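Local atomic coordinates of N-alpha-acetyltransferase 35, NatC auxiliary subunit (Saccharomyces cerevisiae, PDB entry 6YGA), a protein that serves as the auxiliary subunit of the NatC N-terminal acetyltransferase, the complex that acetylates the N-terminal methionine of the L-A virus Gag protein. Residues V472-H477 and E599-E604; S445-F450 and N593-P598; D458-F463 and N586-P591. All blocks are in the same frame, centred on the assembly; numbering follows the deposited sequence.

Contact 1: residues V472-H477 and E599-E604; sequences VYYLSH and ELPEYE
Tyr474 meets Glu599 through one hydrogen bond and offers a face of its phenol ring to Pro601. The polar part is a donation from Tyr474 OH to Glu599 O, the two oxygens 2.7 Å apart. The C=O...donor angle is 148° and the hydroxyl lies in the carbonyl plane, so the bond is well directed. Its acceptor is a backbone atom, so the tyrosine binds the loop's main chain and not the acidic side chain. The CB of Glu599 points away from the helix; the nearest approach of its side chain is CG, 3.9 Å from Tyr474 OH.

The apolar part is a CH-pi contact. Pro601 CG sits 3.9 Å from the centroid of the Tyr474 ring and 13° off the ring normal, hence almost directly over the centre. Pro601 CD lies on the same side but beyond the rim, 3.8 Å from Tyr474 CE2. Because Tyr474 has CG anti to the backbone N (chi1 165°), the ring stands out from helix 465-506 and can offer a face to the proline and its hydroxyl to the carbonyl. His478, one turn on, meets the same ring edge-to-face, and Pro601 also packs on Trp470 and Tyr471.

Both segments lie in the region assigned to the NAA35-like TPR family. Glu602 is the N-cap of helix 603-613, and the arrangement is a helix-to-loop contact at the surface, in which a proline-on-tyrosine CH-pi pair and a side-chain-to-backbone bond fasten the lead-in of that helix to helix 465-506.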
# COMPACT_ATOMS: atom_id res chain seq x y z
N VAL B 472 22.46 -11.21 -2.31
CA VAL B 472 22.77 -9.79 -2.14
C VAL B 472 24.26 -9.61 -1.87
O VAL B 472 24.87 -8.64 -2.34
CB VAL B 472 21.91 -9.19 -1.02
CG1 VAL B 472 22.30 -7.74 -0.76
CG2 VAL B 472 20.45 -9.27 -1.40
N TYR B 473 24.87 -10.53 -1.13
CA TYR B 473 26.33 -10.55 -1.02
C TYR B 473 26.97 -10.66 -2.40
O TYR B 473 27.89 -9.90 -2.73
CB TYR B 473 26.76 -11.71 -0.13
CG TYR B 473 28.25 -11.96 -0.13
CD1 TYR B 473 29.10 -11.20 0.67
CD2 TYR B 473 28.81 -12.95 -0.92
CE1 TYR B 473 30.46 -11.43 0.68
CE2 TYR B 473 30.17 -13.18 -0.92
CZ TYR B 473 30.99 -12.42 -0.12
OH TYR B 473 32.35 -12.65 -0.11
N TYR B 474 26.47 -11.58 -3.22
CA TYR B 474 26.95 -11.73 -4.59
C TYR B 474 26.77 -10.43 -5.37
O TYR B 474 27.69 -9.98 -6.07
CB TYR B 474 26.22 -12.89 -5.25
CG TYR B 474 26.32 -12.96 -6.76
CD1 TYR B 474 27.42 -13.57 -7.37
CD2 TYR B 474 25.32 -12.46 -7.56
CE1 TYR B 474 27.51 -13.65 -8.75
CE2 TYR B 474 25.40 -12.53 -8.94
CZ TYR B 474 26.49 -13.13 -9.53
OH TYR B 474 26.58 -13.20 -10.90
N LEU B 475 25.59 -9.80 -5.26
CA LEU B 475 25.38 -8.52 -5.93
C LEU B 475 26.29 -7.44 -5.38
O LEU B 475 26.87 -6.65 -6.15
CB LEU B 475 23.92 -8.09 -5.80
CG LEU B 475 22.84 -8.90 -6.51
CD1 LEU B 475 21.49 -8.22 -6.32
CD2 LEU B 475 23.16 -9.08 -7.99
N SER B 476 26.43 -7.36 -4.05
CA SER B 476 27.28 -6.35 -3.44
C SER B 476 28.74 -6.53 -3.83
O SER B 476 29.48 -5.55 -3.93
CB SER B 476 27.15 -6.41 -1.91
OG SER B 476 25.80 -6.26 -1.51
N HIS B 477 29.18 -7.78 -4.03
CA HIS B 477 30.56 -8.00 -4.46
C HIS B 477 30.78 -7.43 -5.85
O HIS B 477 31.82 -6.81 -6.12
CB HIS B 477 30.88 -9.50 -4.43
CG HIS B 477 32.29 -9.83 -4.83
ND1 HIS B 477 32.64 -10.14 -6.12
CD2 HIS B 477 33.43 -9.91 -4.10
CE1 HIS B 477 33.94 -10.39 -6.18
NE2 HIS B 477 34.44 -10.26 -4.96
N GLU B 599 24.85 -11.88 -14.11
CA GLU B 599 23.97 -13.00 -14.37
C GLU B 599 23.43 -13.59 -13.07
O GLU B 599 24.14 -13.65 -12.05
CB GLU B 599 24.70 -14.08 -15.17
CG GLU B 599 25.97 -14.58 -14.51
CD GLU B 599 26.46 -15.88 -15.10
OE1 GLU B 599 25.84 -16.37 -16.07
OE2 GLU B 599 27.47 -16.43 -14.59
N LEU B 600 22.19 -14.02 -13.10
CA LEU B 600 21.61 -14.74 -11.98
C LEU B 600 22.29 -16.09 -11.85
O LEU B 600 22.27 -16.88 -12.80
CB LEU B 600 20.11 -14.91 -12.18
CG LEU B 600 19.40 -15.86 -11.22
CD1 LEU B 600 19.49 -15.36 -9.79
CD2 LEU B 600 17.95 -16.05 -11.64
N PRO B 601 22.92 -16.40 -10.72
CA PRO B 601 23.55 -17.72 -10.56
C PRO B 601 22.53 -18.84 -10.70
O PRO B 601 21.38 -18.72 -10.28
CB PRO B 601 24.14 -17.67 -9.15
CG PRO B 601 24.34 -16.22 -8.88
CD PRO B 601 23.19 -15.53 -9.56
N GLU B 602 22.98 -19.94 -11.30
CA GLU B 602 22.12 -21.10 -11.50
C GLU B 602 21.76 -21.75 -10.17
O GLU B 602 22.44 -21.56 -9.15
CB GLU B 602 22.80 -22.12 -12.41
CG GLU B 602 22.90 -21.70 -13.87
CD GLU B 602 21.56 -21.74 -14.59
OE1 GLU B 602 20.66 -22.48 -14.12
OE2 GLU B 602 21.40 -21.05 -15.61
N TYR B 603 20.68 -22.53 -10.19
CA TYR B 603 20.24 -23.24 -9.00
C TYR B 603 21.37 -24.08 -8.40
O TYR B 603 21.55 -24.13 -7.18
CB TYR B 603 19.03 -24.11 -9.35
CG TYR B 603 18.54 -25.01 -8.25
CD1 TYR B 603 17.66 -24.55 -7.28
CD2 TYR B 603 18.93 -26.34 -8.19
CE1 TYR B 603 17.19 -25.38 -6.28
CE2 TYR B 603 18.47 -27.18 -7.20
CZ TYR B 603 17.61 -26.69 -6.24
OH TYR B 603 17.15 -27.54 -5.25
N GLU B 604 22.17 -24.73 -9.26
CA GLU B 604 23.25 -25.57 -8.77
C GLU B 604 24.32 -24.77 -8.04
O GLU B 604 24.95 -25.28 -7.11
CB GLU B 604 23.88 -26.35 -9.94
CG GLU B 604 22.98 -27.43 -10.54
CD GLU B 604 21.97 -26.89 -11.54
OE1 GLU B 604 21.96 -25.66 -11.77
OE2 GLU B 604 21.19 -27.70 -12.09

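Contact 2: residues S445-F450 and N593-P598; sequences SSMIEF and NSIGVP
Met447, present as selenomethionine, overlaps the delta-methyl end of Ile595 with its terminal atoms. The closest pair is Met447 CE and Ile595 CD1 at 3.7 Å, followed by Met447 SE and Ile595 CD1 at 3.8 Å. The other branch of the isoleucine also takes part, since Ile595 CG2 comes within 4.1 Å of Met447 CE. The two side chains thus reach for each other tip to tip, with both methyl groups of Ile595 bearing on the selenium and its methyl.

The shape of Met447 accounts for this. CG lies anti to the carbonyl carbon, the next bond is extended, and the chain then bends at chi3 (73°), which turns CE off the line of the chain. The selenium also touches the proline ring: Pro598 CD lies 4.2 Å from Met447 SE. The peptide bond before Pro598 is cis, in the loop that carries both residues to the methionine.

All three touching residues are buried. Tyr471 and Leu475 of helix 465-506 and Phe592 of the loop also pack on Met447, while the side chain of Ile595 lies on Lys443 and Asp421. The contact therefore places the loop between helices 581-588 and 603-613 on helix 433-456, in the region assigned to the NAA35-like TPR family.

Across the two segments the contact is carbon and selenium surface alone; the polar tie next to it is Lys443 NZ, on the same helix, donating to Val597 O. No polar bond directs the methionine against Ile595 and Pro598, so its fit rests on apolar burial, consistent with a hydrophobic core.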
# COMPACT_ATOMS: atom_id res chain seq x y z
N SER B 445 22.31 -1.07 -7.70
CA SER B 445 21.87 -0.55 -6.41
C SER B 445 20.38 -0.82 -6.20
O SER B 445 19.95 -1.10 -5.08
CB SER B 445 22.15 0.94 -6.31
OG SER B 445 23.54 1.21 -6.24
N SER B 446 19.59 -0.71 -7.26
CA SER B 446 18.16 -0.99 -7.14
C SER B 446 17.91 -2.47 -6.91
O SER B 446 17.00 -2.84 -6.16
CB SER B 446 17.41 -0.49 -8.37
OG SER B 446 17.44 0.93 -8.45
N MSE B 447 18.69 -3.33 -7.56
CA MSE B 447 18.56 -4.78 -7.36
C MSE B 447 18.82 -5.14 -5.91
O MSE B 447 18.11 -5.97 -5.32
CB MSE B 447 19.53 -5.54 -8.27
CG MSE B 447 19.25 -5.42 -9.76
SE MSE B 447 20.68 -6.18 -10.86
CE MSE B 447 20.37 -8.08 -10.55
N ILE B 448 19.84 -4.52 -5.32
CA ILE B 448 20.19 -4.79 -3.93
C ILE B 448 19.12 -4.24 -3.00
O ILE B 448 18.67 -4.93 -2.08
CB ILE B 448 21.58 -4.19 -3.62
CG1 ILE B 448 22.67 -4.96 -4.37
CG2 ILE B 448 21.83 -4.17 -2.12
CD1 ILE B 448 24.02 -4.27 -4.38
N GLU B 449 18.69 -3.00 -3.23
CA GLU B 449 17.66 -2.39 -2.40
C GLU B 449 16.35 -3.17 -2.48
O GLU B 449 15.68 -3.37 -1.47
CB GLU B 449 17.45 -0.93 -2.80
CG GLU B 449 16.34 -0.21 -2.06
CD GLU B 449 16.74 0.21 -0.66
OE1 GLU B 449 17.93 0.07 -0.30
OE2 GLU B 449 15.86 0.70 0.08
N PHE B 450 15.99 -3.61 -3.69
CA PHE B 450 14.77 -4.40 -3.86
C PHE B 450 14.83 -5.71 -3.08
O PHE B 450 13.83 -6.14 -2.49
CB PHE B 450 14.54 -4.66 -5.35
CG PHE B 450 13.45 -5.66 -5.63
CD1 PHE B 450 12.11 -5.29 -5.54
CD2 PHE B 450 13.76 -6.95 -6.02
CE1 PHE B 450 11.11 -6.20 -5.81
CE2 PHE B 450 12.76 -7.86 -6.29
CZ PHE B 450 11.44 -7.49 -6.19
N ASN B 593 15.57 -12.66 -13.40
CA ASN B 593 15.87 -13.71 -14.37
C ASN B 593 16.28 -13.14 -15.72
O ASN B 593 17.08 -13.75 -16.43
CB ASN B 593 14.66 -14.63 -14.51
CG ASN B 593 14.99 -15.91 -15.24
OD1 ASN B 593 16.13 -16.37 -15.22
ND2 ASN B 593 13.99 -16.48 -15.91
N SER B 594 15.75 -11.98 -16.10
CA SER B 594 16.01 -11.40 -17.40
C SER B 594 17.18 -10.42 -17.40
O SER B 594 17.47 -9.82 -18.45
CB SER B 594 14.75 -10.70 -17.92
OG SER B 594 13.69 -11.63 -18.04
N ILE B 595 17.86 -10.24 -16.28
CA ILE B 595 18.98 -9.31 -16.19
C ILE B 595 20.26 -10.05 -16.57
O ILE B 595 20.58 -11.09 -15.98
CB ILE B 595 19.08 -8.69 -14.78
CG1 ILE B 595 17.84 -7.84 -14.50
CG2 ILE B 595 20.35 -7.87 -14.66
CD1 ILE B 595 17.82 -7.21 -13.12
N GLY B 596 20.97 -9.52 -17.55
CA GLY B 596 22.15 -10.19 -18.07
C GLY B 596 23.39 -10.02 -17.23
O GLY B 596 24.14 -10.98 -17.01
N VAL B 597 23.63 -8.81 -16.74
CA VAL B 597 24.83 -8.50 -15.97
C VAL B 597 24.42 -7.77 -14.69
O VAL B 597 23.81 -6.70 -14.76
CB VAL B 597 25.83 -7.65 -16.77
CG1 VAL B 597 27.05 -7.34 -15.92
CG2 VAL B 597 26.24 -8.38 -18.04
N PRO B 598 24.71 -8.32 -13.50
CA PRO B 598 25.37 -9.62 -13.34
C PRO B 598 24.40 -10.78 -13.51
O PRO B 598 23.25 -10.67 -13.09
CB PRO B 598 25.91 -9.57 -11.90
CG PRO B 598 25.48 -8.24 -11.32
CD PRO B 598 24.40 -7.70 -12.21

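Contact 3: residues D458-F463 and N586-P591; sequences DIYKPF and NLRFKP. With EDO (1,2-ethanediol), chain C.
Arg588 NH1 donates a hydrogen bond to O1 of a bound 1,2-ethanediol, 2.8 Å away with an N-H...O angle of 156°, while the guanidinium face rests against Tyr460. The diol oxygen lies at the edge of the guanidinium, near its plane. Tyr460 approaches differently: its CD1 stands over the centre of the guanidinium face, 3.7 Å from Arg588 CZ. The ring and guanidinium planes are 79° apart, so the arginine presents a face and the tyrosine an edge. This is not the face-on geometry of a cation-pi stack. Ile459 supplies a third touch, its CG2 coming 3.4 Å from Arg588 NH1 at an oblique position.

Arg588 has CG anti to the backbone N (chi1 165°), and the bends at chi2 and chi3 carry the guanidinium from the last turn of helix 581-588 to the CD1/CE1 edge of Tyr460. Facing it is the loop joining helices 433-456 and 465-506, in the region assigned to the NAA35-like TPR family: helix 433-456 ends in a Schellman motif at Asp458, and Ile459 and Tyr460 follow. The contact lies at the interface with the N-alpha-acetyltransferase 30 subunit, where Lys461 NZ pairs with Glu131 and Asp458 O accepts from Arg137 NH1, both of that subunit.

The other two nitrogens of the guanidinium also have partners. Arg588 NE forms a salt bridge with Glu464 and NH2 donates to the backbone O of Arg137 of N-alpha-acetyltransferase 30, so a buried charge has partners on several sides and the rotation of the group is probably fixed. Tyr460 OH bonds to Ser451 O. The diol, probably from the crystallisation liquor, is also hydrogen-bonded to Met138 O of N-alpha-acetyltransferase 30, and Pro591 CG lies 3.7 Å from the diol atom C1.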
# COMPACT_ATOMS: atom_id res chain seq x y z
N ASP B 458 8.96 -8.92 5.51
CA ASP B 458 8.77 -10.32 5.89
C ASP B 458 8.27 -11.15 4.71
O ASP B 458 7.47 -12.07 4.87
CB ASP B 458 7.82 -10.45 7.09
CG ASP B 458 8.47 -10.01 8.39
OD1 ASP B 458 9.55 -10.53 8.72
OD2 ASP B 458 7.91 -9.12 9.07
N ILE B 459 8.75 -10.81 3.51
CA ILE B 459 8.42 -11.59 2.33
C ILE B 459 9.08 -12.96 2.38
O ILE B 459 8.48 -13.97 2.00
CB ILE B 459 8.82 -10.81 1.06
CG1 ILE B 459 7.99 -9.53 0.93
CG2 ILE B 459 8.68 -11.68 -0.17
CD1 ILE B 459 6.50 -9.78 0.83
N TYR B 460 10.31 -13.02 2.88
CA TYR B 460 11.10 -14.24 2.83
C TYR B 460 10.89 -15.07 4.09
O TYR B 460 10.90 -14.55 5.21
CB TYR B 460 12.59 -13.92 2.68
CG TYR B 460 12.89 -12.89 1.62
CD1 TYR B 460 12.31 -12.97 0.35
CD2 TYR B 460 13.75 -11.83 1.88
CE1 TYR B 460 12.59 -12.02 -0.62
CE2 TYR B 460 14.04 -10.88 0.92
CZ TYR B 460 13.46 -10.98 -0.33
OH TYR B 460 13.74 -10.03 -1.28
N LYS B 461 10.71 -16.37 3.90
CA LYS B 461 10.62 -17.28 5.03
C LYS B 461 12.02 -17.61 5.54
O LYS B 461 13.01 -17.44 4.82
CB LYS B 461 9.86 -18.54 4.64
CG LYS B 461 8.37 -18.32 4.45
CD LYS B 461 7.66 -19.62 4.11
CE LYS B 461 7.76 -20.63 5.24
NZ LYS B 461 7.20 -20.10 6.51
N PRO B 462 12.14 -18.06 6.80
CA PRO B 462 13.47 -18.35 7.35
C PRO B 462 14.33 -19.27 6.49
O PRO B 462 15.55 -19.08 6.43
CB PRO B 462 13.15 -18.97 8.71
CG PRO B 462 11.88 -18.31 9.11
CD PRO B 462 11.09 -18.14 7.84
N PHE B 463 13.74 -20.27 5.83
CA PHE B 463 14.56 -21.18 5.03
C PHE B 463 15.09 -20.50 3.77
O PHE B 463 16.08 -20.98 3.20
CB PHE B 463 13.78 -22.45 4.68
CG PHE B 463 12.76 -22.28 3.58
CD1 PHE B 463 13.12 -22.38 2.25
CD2 PHE B 463 11.42 -22.08 3.90
CE1 PHE B 463 12.17 -22.25 1.25
CE2 PHE B 463 10.47 -21.95 2.90
CZ PHE B 463 10.84 -22.03 1.58
N ASN B 586 13.25 -20.93 -8.37
CA ASN B 586 13.21 -20.10 -9.57
C ASN B 586 12.14 -19.02 -9.46
O ASN B 586 12.33 -17.90 -9.93
CB ASN B 586 12.97 -20.96 -10.81
CG ASN B 586 14.14 -21.86 -11.12
OD1 ASN B 586 15.26 -21.62 -10.67
ND2 ASN B 586 13.88 -22.91 -11.90
N LEU B 587 11.00 -19.35 -8.84
CA LEU B 587 9.94 -18.37 -8.66
C LEU B 587 10.41 -17.21 -7.79
O LEU B 587 10.06 -16.05 -8.05
CB LEU B 587 8.72 -19.04 -8.03
CG LEU B 587 7.53 -18.12 -7.71
CD1 LEU B 587 6.90 -17.60 -9.00
CD2 LEU B 587 6.50 -18.84 -6.85
N ARG B 588 11.20 -17.49 -6.75
CA ARG B 588 11.65 -16.43 -5.85
C ARG B 588 12.56 -15.45 -6.58
O ARG B 588 12.50 -14.24 -6.34
CB ARG B 588 12.36 -17.05 -4.64
CG ARG B 588 13.18 -16.06 -3.81
CD ARG B 588 12.31 -14.99 -3.19
NE ARG B 588 11.37 -15.55 -2.22
CZ ARG B 588 10.20 -15.00 -1.92
NH1 ARG B 588 9.82 -13.88 -2.52
NH2 ARG B 588 9.41 -15.57 -1.01
N PHE B 589 13.40 -15.95 -7.49
CA PHE B 589 14.37 -15.14 -8.21
C PHE B 589 13.90 -14.75 -9.61
O PHE B 589 14.69 -14.24 -10.40
CB PHE B 589 15.70 -15.88 -8.27
CG PHE B 589 16.38 -16.01 -6.94
CD1 PHE B 589 16.11 -17.08 -6.11
CD2 PHE B 589 17.28 -15.04 -6.51
CE1 PHE B 589 16.73 -17.20 -4.88
CE2 PHE B 589 17.90 -15.15 -5.28
CZ PHE B 589 17.63 -16.23 -4.46
N LYS B 590 12.62 -14.99 -9.92
CA LYS B 590 12.06 -14.54 -11.19
C LYS B 590 12.31 -13.06 -11.50
O LYS B 590 12.59 -12.76 -12.67
CB LYS B 590 10.55 -14.85 -11.21
CG LYS B 590 9.83 -14.53 -12.51
CD LYS B 590 8.37 -14.97 -12.41
CE LYS B 590 7.63 -14.79 -13.72
NZ LYS B 590 7.46 -13.36 -14.09
N PRO B 591 12.23 -12.12 -10.55
CA PRO B 591 12.49 -10.71 -10.92
C PRO B 591 13.87 -10.45 -11.50
O PRO B 591 14.04 -9.47 -12.23
CB PRO B 591 12.29 -9.96 -9.60
CG PRO B 591 11.37 -10.80 -8.82
CD PRO B 591 11.73 -12.22 -9.16
C1 EDO C . 10.35 -11.97 -5.51
O1 EDO C . 11.05 -12.08 -4.27
C2 EDO C . 9.35 -10.82 -5.45
O2 EDO C . 8.34 -11.09 -4.47

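Followed from the N terminus, the chain passes helix 433-456 (contact 2), the linker 458-463 (contact 3) and helix 465-506 (contact 1), then runs through the long helix 511-564 before returning. The second halves come in the order 586-591, 593-598 and 599-604. Contact 3 therefore lies within the span closed by contact 2, whereas contact 1 crosses both, its segments alternating with theirs. Together they lay one returning segment, from the end of helix 581-588 to the start of helix 603-613, along the hairpin of helices 433-456 and 465-506. Neighbouring contacts touch directly: Leu475 packs on Ile448, Phe450 on Pro591 and Leu600 on Phe589.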